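Local structure of uncharacterized protein (Bacillus subtilis, 5DQV) at residues 17-22 / 87-92; 54-59 / 96-101; 67-70 / 75-78. The protein is a metal-dependent nucleotide pyrophosphohydrolase of the HD-domain superfamily, an all-helical hydrolase that carries a nickel ion in this crystal. All blocks are in the same frame, centred on the assembly; numbering follows the deposited sequence. Where two conformers were deposited one is given.

Contact 1: 17-22 / 87-92; sequences RTWVQS and VTFGIG
An offset edge-to-face (T-shaped) aromatic pair, W19 with F89, ties the N-terminal helix 8-24 of this all-helical HD-domain protein to the turn that closes helix 79-88. F89 presents its edge to the face of the five-membered ring of W19; the two centroids are 5.7 Å apart and the planes stand at 81°. All the touching on the phenylalanine side is done by CE2 and its neighbour CZ. The CB of W19 points toward segment 87-92, and with CG anti to the backbone N (chi1 166°) the indole lies so that its five-membered ring offers a face to the edge of F89. F89 has CG anti to its own carbonyl carbon, which brings the ring edge across to the tryptophan.

The backbones stay well apart, the nearest alpha carbons, those of W19 and F89, being 10.0 Å from each other, so the two side chains alone span the distance. Just past F89 the chain leaves the helix in a Schellman motif: G90 adopts a positive phi of 100°, and its N bonds back to V87 O at 3.0 Å. The turn sends I91 inward against Q12 and I16 of helix 8-24, while W19 also packs on V63, L66 and L77. Within the aromatic pair the shortest approach is W19 CB to F89 CE2, 3.7 Å, with the CB lying in the plane of the phenylalanine ring at its edge.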
# COMPACT_ATOMS: atom_id res chain seq x y z
N ARG A 17 11.19 -16.79 19.95
CA ARG A 17 10.31 -16.66 18.79
C ARG A 17 8.86 -16.93 19.14
O ARG A 17 7.96 -16.22 18.69
CB ARG A 17 10.73 -17.61 17.65
CG ARG A 17 11.79 -17.14 16.77
CD ARG A 17 12.18 -18.15 15.69
NE ARG A 17 13.34 -17.57 15.07
CZ ARG A 17 13.31 -16.62 14.12
NH1 ARG A 17 12.17 -16.22 13.57
NH2 ARG A 17 14.44 -16.11 13.66
N THR A 18 8.61 -18.00 19.91
CA THR A 18 7.22 -18.41 20.19
C THR A 18 6.60 -17.35 21.14
O THR A 18 5.45 -17.00 21.01
CB THR A 18 7.19 -19.79 20.85
OG1 THR A 18 7.82 -20.76 20.00
CG2 THR A 18 5.74 -20.24 21.21
N TRP A 19 7.39 -16.88 22.11
CA TRP A 19 6.97 -15.83 23.04
C TRP A 19 6.53 -14.56 22.31
O TRP A 19 5.42 -14.07 22.52
CB TRP A 19 8.04 -15.55 24.11
CG TRP A 19 7.87 -14.32 24.89
CD1 TRP A 19 6.76 -13.92 25.56
CD2 TRP A 19 8.85 -13.29 25.07
NE1 TRP A 19 6.99 -12.68 26.19
CE2 TRP A 19 8.26 -12.28 25.89
CE3 TRP A 19 10.17 -13.11 24.61
CZ2 TRP A 19 8.94 -11.14 26.26
CZ3 TRP A 19 10.83 -11.99 24.98
CH2 TRP A 19 10.22 -11.01 25.82
N VAL A 20 7.41 -14.04 21.47
CA VAL A 20 7.16 -12.80 20.76
C VAL A 20 5.93 -12.93 19.87
O VAL A 20 5.06 -12.03 19.86
CB VAL A 20 8.40 -12.40 19.91
CG1 VAL A 20 8.06 -11.32 18.90
CG2 VAL A 20 9.58 -12.00 20.84
N GLN A 21 5.85 -14.05 19.15
CA GLN A 21 4.67 -14.32 18.33
C GLN A 21 3.41 -14.36 19.20
O GLN A 21 2.38 -13.81 18.81
CB GLN A 21 4.85 -15.58 17.48
CG GLN A 21 3.73 -15.79 16.48
CD GLN A 21 3.97 -16.98 15.52
OE1 GLN A 21 4.92 -17.74 15.68
NE2 GLN A 21 3.12 -17.12 14.53
N SER A 22 3.49 -14.96 20.40
CA SER A 22 2.34 -15.01 21.31
C SER A 22 1.97 -13.64 21.87
O SER A 22 0.80 -13.35 22.03
CB SER A 22 2.63 -15.97 22.46
OG SER A 22 1.53 -16.08 23.37
N VAL A 87 15.73 -13.55 30.87
CA VAL A 87 16.50 -14.20 31.93
C VAL A 87 15.84 -15.53 32.35
O VAL A 87 16.51 -16.52 32.60
CB VAL A 87 16.70 -13.22 33.14
CG1 VAL A 87 17.18 -13.93 34.42
CG2 VAL A 87 17.69 -12.12 32.74
N THR A 88 14.52 -15.52 32.47
CA THR A 88 13.80 -16.73 32.84
C THR A 88 14.02 -17.78 31.79
O THR A 88 14.20 -18.97 32.09
CB THR A 88 12.30 -16.41 32.93
OG1 THR A 88 12.10 -15.44 33.95
CG2 THR A 88 11.48 -17.68 33.19
N PHE A 89 14.01 -17.36 30.54
CA PHE A 89 14.26 -18.26 29.44
C PHE A 89 15.70 -18.77 29.35
O PHE A 89 15.99 -19.65 28.49
CB PHE A 89 13.84 -17.63 28.11
CG PHE A 89 12.35 -17.53 27.88
CD1 PHE A 89 11.43 -18.31 28.55
CD2 PHE A 89 11.88 -16.71 26.87
CE1 PHE A 89 10.05 -18.21 28.26
CE2 PHE A 89 10.56 -16.65 26.58
CZ PHE A 89 9.64 -17.40 27.27
N GLY A 90 16.59 -18.29 30.22
CA GLY A 90 17.93 -18.84 30.35
C GLY A 90 19.03 -18.05 29.65
O GLY A 90 20.21 -18.47 29.66
N ILE A 91 18.70 -16.88 29.09
CA ILE A 91 19.73 -16.02 28.54
C ILE A 91 20.51 -15.44 29.72
O ILE A 91 19.91 -14.93 30.64
CB ILE A 91 19.10 -14.89 27.63
CG1 ILE A 91 18.42 -15.56 26.42
CG2 ILE A 91 20.15 -13.84 27.26
CD1 ILE A 91 18.45 -14.79 25.18
N GLY A 92 21.82 -15.49 29.67
CA GLY A 92 22.66 -14.97 30.77
C GLY A 92 22.50 -13.46 30.98
O GLY A 92 22.06 -12.75 30.09

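Contact 2: 54-59 / 96-101; sequences LFIVET and ADRVIH
I56 meets two residues of segment 96-101 of helix 93-106 at once, R98 with one branch atom and V99 with others. In the conformer given for R98, I56 CG1 sits over the centre of one face of the guanidinium, 3.6 Å from R98 CZ, so an aliphatic carbon covers the flat cation while the arginine's N-H groups point outward around the rim. I56 CD1 reaches V99 CG2 at 4.1 Å. That same valine methyl is the meeting point for T59, whose CG2 lies 3.9 Å from V99 CG2, the two side chains crossing at about a right angle. V99 CG2 thus sits between I56 and T59, one helical turn apart on helix 54-63, and the apolar part of the contact centres on it.

Behind these touching atoms, the rotation of T59 is fixed by a bond inside its own helix. T59 OG1 donates to F55 O at 3.0 Å, and T59 N donates to the same oxygen from the opposite face of the carbonyl plane. With the hydroxyl turned back this way, CG2 is anti to the backbone N (chi1 -57° for OG1) and faces V99. The side chain of R98 bends at chi3 (75°), which swings the guanidinium over I56; its NH2 forms a salt bridge with E122, and NH1 has a weak, long ion pair with D53.

The short segments cross at -48°, with 9.7 Å between their axes. Farther out, T59 packs on I16 of helix 8-24 and on L86 of helix 79-88, and V57 and E58 lean on helix 33-50. The contact therefore joins helices 54-63 and 93-106 inside the helical bundle of the HD domain.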
# COMPACT_ATOMS: atom_id res chain seq x y z
N LEU A 54 25.87 -13.38 16.50
CA LEU A 54 24.57 -13.73 15.86
C LEU A 54 23.43 -13.98 16.86
O LEU A 54 22.24 -13.70 16.57
CB LEU A 54 24.73 -14.96 14.95
CG LEU A 54 25.64 -14.83 13.74
CD1 LEU A 54 25.58 -16.08 12.81
CD2 LEU A 54 25.37 -13.52 12.93
N PHE A 55 23.78 -14.50 18.04
CA PHE A 55 22.75 -14.75 19.03
C PHE A 55 22.19 -13.43 19.52
O PHE A 55 20.96 -13.29 19.68
CB PHE A 55 23.28 -15.61 20.19
CG PHE A 55 22.23 -15.92 21.22
CD1 PHE A 55 21.14 -16.71 20.88
CD2 PHE A 55 22.32 -15.42 22.50
CE1 PHE A 55 20.17 -16.99 21.79
CE2 PHE A 55 21.38 -15.69 23.42
CZ PHE A 55 20.28 -16.51 23.07
N ILE A 56 23.06 -12.45 19.75
CA ILE A 56 22.59 -11.17 20.25
C ILE A 56 21.79 -10.49 19.14
O ILE A 56 20.74 -9.89 19.40
CB ILE A 56 23.75 -10.25 20.76
CG1 ILE A 56 24.48 -10.84 21.98
CG2 ILE A 56 23.24 -8.88 21.06
CD1 ILE A 56 23.53 -11.18 23.19
N VAL A 57 22.27 -10.59 17.92
CA VAL A 57 21.58 -9.94 16.81
C VAL A 57 20.17 -10.51 16.66
O VAL A 57 19.18 -9.76 16.55
CB VAL A 57 22.34 -10.13 15.50
CG1 VAL A 57 21.39 -9.84 14.31
CG2 VAL A 57 23.58 -9.21 15.46
N GLU A 58 20.07 -11.85 16.69
CA GLU A 58 18.75 -12.47 16.49
C GLU A 58 17.78 -12.15 17.63
O GLU A 58 16.61 -11.87 17.38
CB GLU A 58 18.88 -13.95 16.32
CG GLU A 58 17.62 -14.60 15.86
CD GLU A 58 17.77 -16.06 15.64
OE1 GLU A 58 18.88 -16.64 15.87
OE2 GLU A 58 16.74 -16.66 15.31
N THR A 59 18.25 -12.26 18.86
CA THR A 59 17.47 -11.93 20.04
C THR A 59 17.00 -10.50 20.06
O THR A 59 15.79 -10.25 20.22
CB THR A 59 18.20 -12.29 21.34
OG1 THR A 59 18.53 -13.68 21.31
CG2 THR A 59 17.30 -11.99 22.53
N ALA A 96 21.60 -10.59 28.20
CA ALA A 96 20.35 -9.90 28.39
C ALA A 96 20.54 -8.36 28.51
O ALA A 96 19.81 -7.58 27.90
CB ALA A 96 19.61 -10.50 29.61
N ASP A 97 21.57 -7.93 29.23
CA ASP A 97 21.88 -6.51 29.34
C ASP A 97 22.21 -5.91 27.94
O ASP A 97 21.78 -4.77 27.62
CB ASP A 97 23.11 -6.30 30.27
CG ASP A 97 22.76 -6.31 31.73
OD1 ASP A 97 21.58 -6.35 32.06
OD2 ASP A 97 23.69 -6.29 32.58
N ARG A 98 22.99 -6.65 27.12
CA ARG A 98 23.38 -6.20 25.79
C ARG A 98 22.13 -5.99 24.93
O ARG A 98 22.03 -5.02 24.20
CB ARG A 98 24.30 -7.23 25.08
CG ARG A 98 25.75 -7.27 25.54
CD ARG A 98 26.55 -8.43 24.90
NE ARG A 98 26.91 -8.19 23.49
CZ ARG A 98 27.53 -9.07 22.70
NH1 ARG A 98 27.92 -10.26 23.17
NH2 ARG A 98 27.81 -8.75 21.43
N VAL A 99 21.20 -6.95 25.02
CA VAL A 99 19.98 -6.89 24.25
C VAL A 99 19.16 -5.67 24.68
O VAL A 99 18.74 -4.87 23.84
CB VAL A 99 19.17 -8.17 24.37
CG1 VAL A 99 17.74 -7.94 23.86
CG2 VAL A 99 19.90 -9.28 23.56
N ILE A 100 19.07 -5.43 25.99
CA ILE A 100 18.32 -4.28 26.51
C ILE A 100 18.95 -2.97 26.04
O ILE A 100 18.23 -2.05 25.59
CB ILE A 100 18.14 -4.41 28.05
CG1 ILE A 100 17.21 -5.58 28.40
CG2 ILE A 100 17.68 -3.06 28.76
CD1 ILE A 100 15.83 -5.61 27.68
N HIS A 101 20.28 -2.88 26.08
CA HIS A 101 20.97 -1.67 25.66
C HIS A 101 20.69 -1.36 24.19
O HIS A 101 20.56 -0.20 23.82
CB HIS A 101 22.48 -1.77 25.92
CG HIS A 101 22.88 -1.58 27.36
ND1 HIS A 101 22.57 -0.45 28.10
CD2 HIS A 101 23.64 -2.35 28.18
CE1 HIS A 101 23.08 -0.56 29.31
NE2 HIS A 101 23.73 -1.71 29.39

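Contact 3: 67-70 / 75-78; sequences IDVK and IRLS
I67 and L77 bring their backbones together where two irregular segments of one loop pass each other, their alpha carbons 5.0 Å apart. A CA-H...O contact joins them, I67 CA to L77 O at 3.5 Å, and I67 CG2 touches the same carbonyl oxygen. Next to this, the backbone of L77 hydrogen-bonds with that of L66.

The side chain that spans the gap is R76. It runs extended from CG to NE (chi1 -173°, CG opposite the backbone N) past the backbone of 67-69. R76 NE donates to I67 O at 2.9 Å, a bent bond (142° at the hydrogen) that arrives from above the carbonyl plane. R76 CD passes D68 O at 3.1 Å on the way. At the far end V69 lies side by side with the arginine and points the same way, placing V69 CG1 over one face of the guanidinium, offset toward its rim and 3.9 Å from R76 NH2. A water lies in the guanidinium plane at its edge; it accepts from R76 NH1 and donates to V69 O at 3.1 Å, closing a second, indirect link between the segments.

The side chain of D68 points away from segment 75-78. D68 OD1 accepts from K70 N at 2.9 Å, an Asx turn across 68-70. S78 is the N-cap of helix 79-88, so the arrangement ends where that helix begins. Overall this is the loop that follows the metal-binding H64 and D65 of the HD motif, with the D68 side chain about 6 Å from the nickel ion.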
# COMPACT_ATOMS: atom_id res chain seq x y z
N ILE A 67 8.78 -3.07 23.03
CA ILE A 67 8.70 -1.88 23.89
C ILE A 67 8.35 -0.59 23.15
O ILE A 67 8.31 0.47 23.75
CB ILE A 67 10.00 -1.68 24.68
CG1 ILE A 67 11.19 -1.28 23.80
CG2 ILE A 67 10.34 -2.96 25.43
CD1 ILE A 67 12.43 -0.73 24.62
N ASP A 68 8.09 -0.70 21.85
CA ASP A 68 8.01 0.47 20.98
C ASP A 68 6.66 1.14 21.24
O ASP A 68 5.61 0.49 21.41
CB ASP A 68 8.24 0.04 19.52
CG ASP A 68 8.29 1.23 18.52
OD1 ASP A 68 7.26 1.85 18.25
OD2 ASP A 68 9.36 1.49 17.95
N VAL A 69 6.69 2.45 21.32
CA VAL A 69 5.53 3.24 21.66
C VAL A 69 4.38 3.02 20.70
O VAL A 69 3.22 3.25 21.06
CB VAL A 69 5.88 4.72 21.68
CG1 VAL A 69 6.94 4.94 22.75
CG2 VAL A 69 6.36 5.19 20.26
N LYS A 70 4.70 2.56 19.50
CA LYS A 70 3.70 2.38 18.46
C LYS A 70 2.81 1.17 18.68
O LYS A 70 1.71 1.12 18.13
CB LYS A 70 4.39 2.29 17.10
CG LYS A 70 4.75 3.68 16.51
N ILE A 75 -0.56 -4.51 24.41
CA ILE A 75 0.49 -5.42 24.00
C ILE A 75 1.87 -4.98 24.41
O ILE A 75 2.69 -5.81 24.83
CB ILE A 75 0.41 -5.66 22.48
CG1 ILE A 75 -0.89 -6.46 22.17
CG2 ILE A 75 1.68 -6.34 21.96
CD1 ILE A 75 -1.22 -6.65 20.67
N ARG A 76 2.15 -3.68 24.28
CA ARG A 76 3.46 -3.14 24.54
C ARG A 76 3.99 -3.58 25.92
O ARG A 76 3.23 -3.62 26.88
CB ARG A 76 3.39 -1.59 24.42
CG ARG A 76 4.73 -0.86 24.50
CD ARG A 76 4.59 0.66 24.37
NE ARG A 76 5.76 1.31 24.96
CZ ARG A 76 5.79 2.52 25.54
NH1 ARG A 76 4.72 3.26 25.61
NH2 ARG A 76 6.92 2.99 26.07
N LEU A 77 5.28 -3.95 25.98
CA LEU A 77 5.93 -4.37 27.24
C LEU A 77 6.83 -3.28 27.78
O LEU A 77 7.28 -2.43 27.02
CB LEU A 77 6.82 -5.59 26.97
CG LEU A 77 6.04 -6.83 26.52
CD1 LEU A 77 6.92 -8.07 26.41
CD2 LEU A 77 4.81 -7.02 27.46
N SER A 78 7.04 -3.30 29.09
CA SER A 78 8.05 -2.48 29.71
C SER A 78 9.38 -3.16 29.49
O SER A 78 9.48 -4.39 29.19
CB SER A 78 7.79 -2.35 31.20
OG SER A 78 8.05 -3.56 31.85
O HOH W 1 2.22 2.84 23.96

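How the contacts relate
Contact 2 is the buried one, while contacts 1 and 3 lie at the surface. Contacts 1 and 2 adjoin: a salt bridge between R17 and E58 joins helices 8-24 and 54-63, and I91, packed against both F55 and A96, joins the turn at 89-92 to helices 54-63 and 93-106. Contact 3 meets contact 1 through W19 and L77 but does not touch contact 2, about 6 Å away at the nearest atoms. Chemistry follows place: an aromatic pair at the helix end, aliphatic packing between two helices with an arginine at its margin, and polar bonds from an arginine to backbone carbonyl and water in the loop that carries D68, close to the nickel.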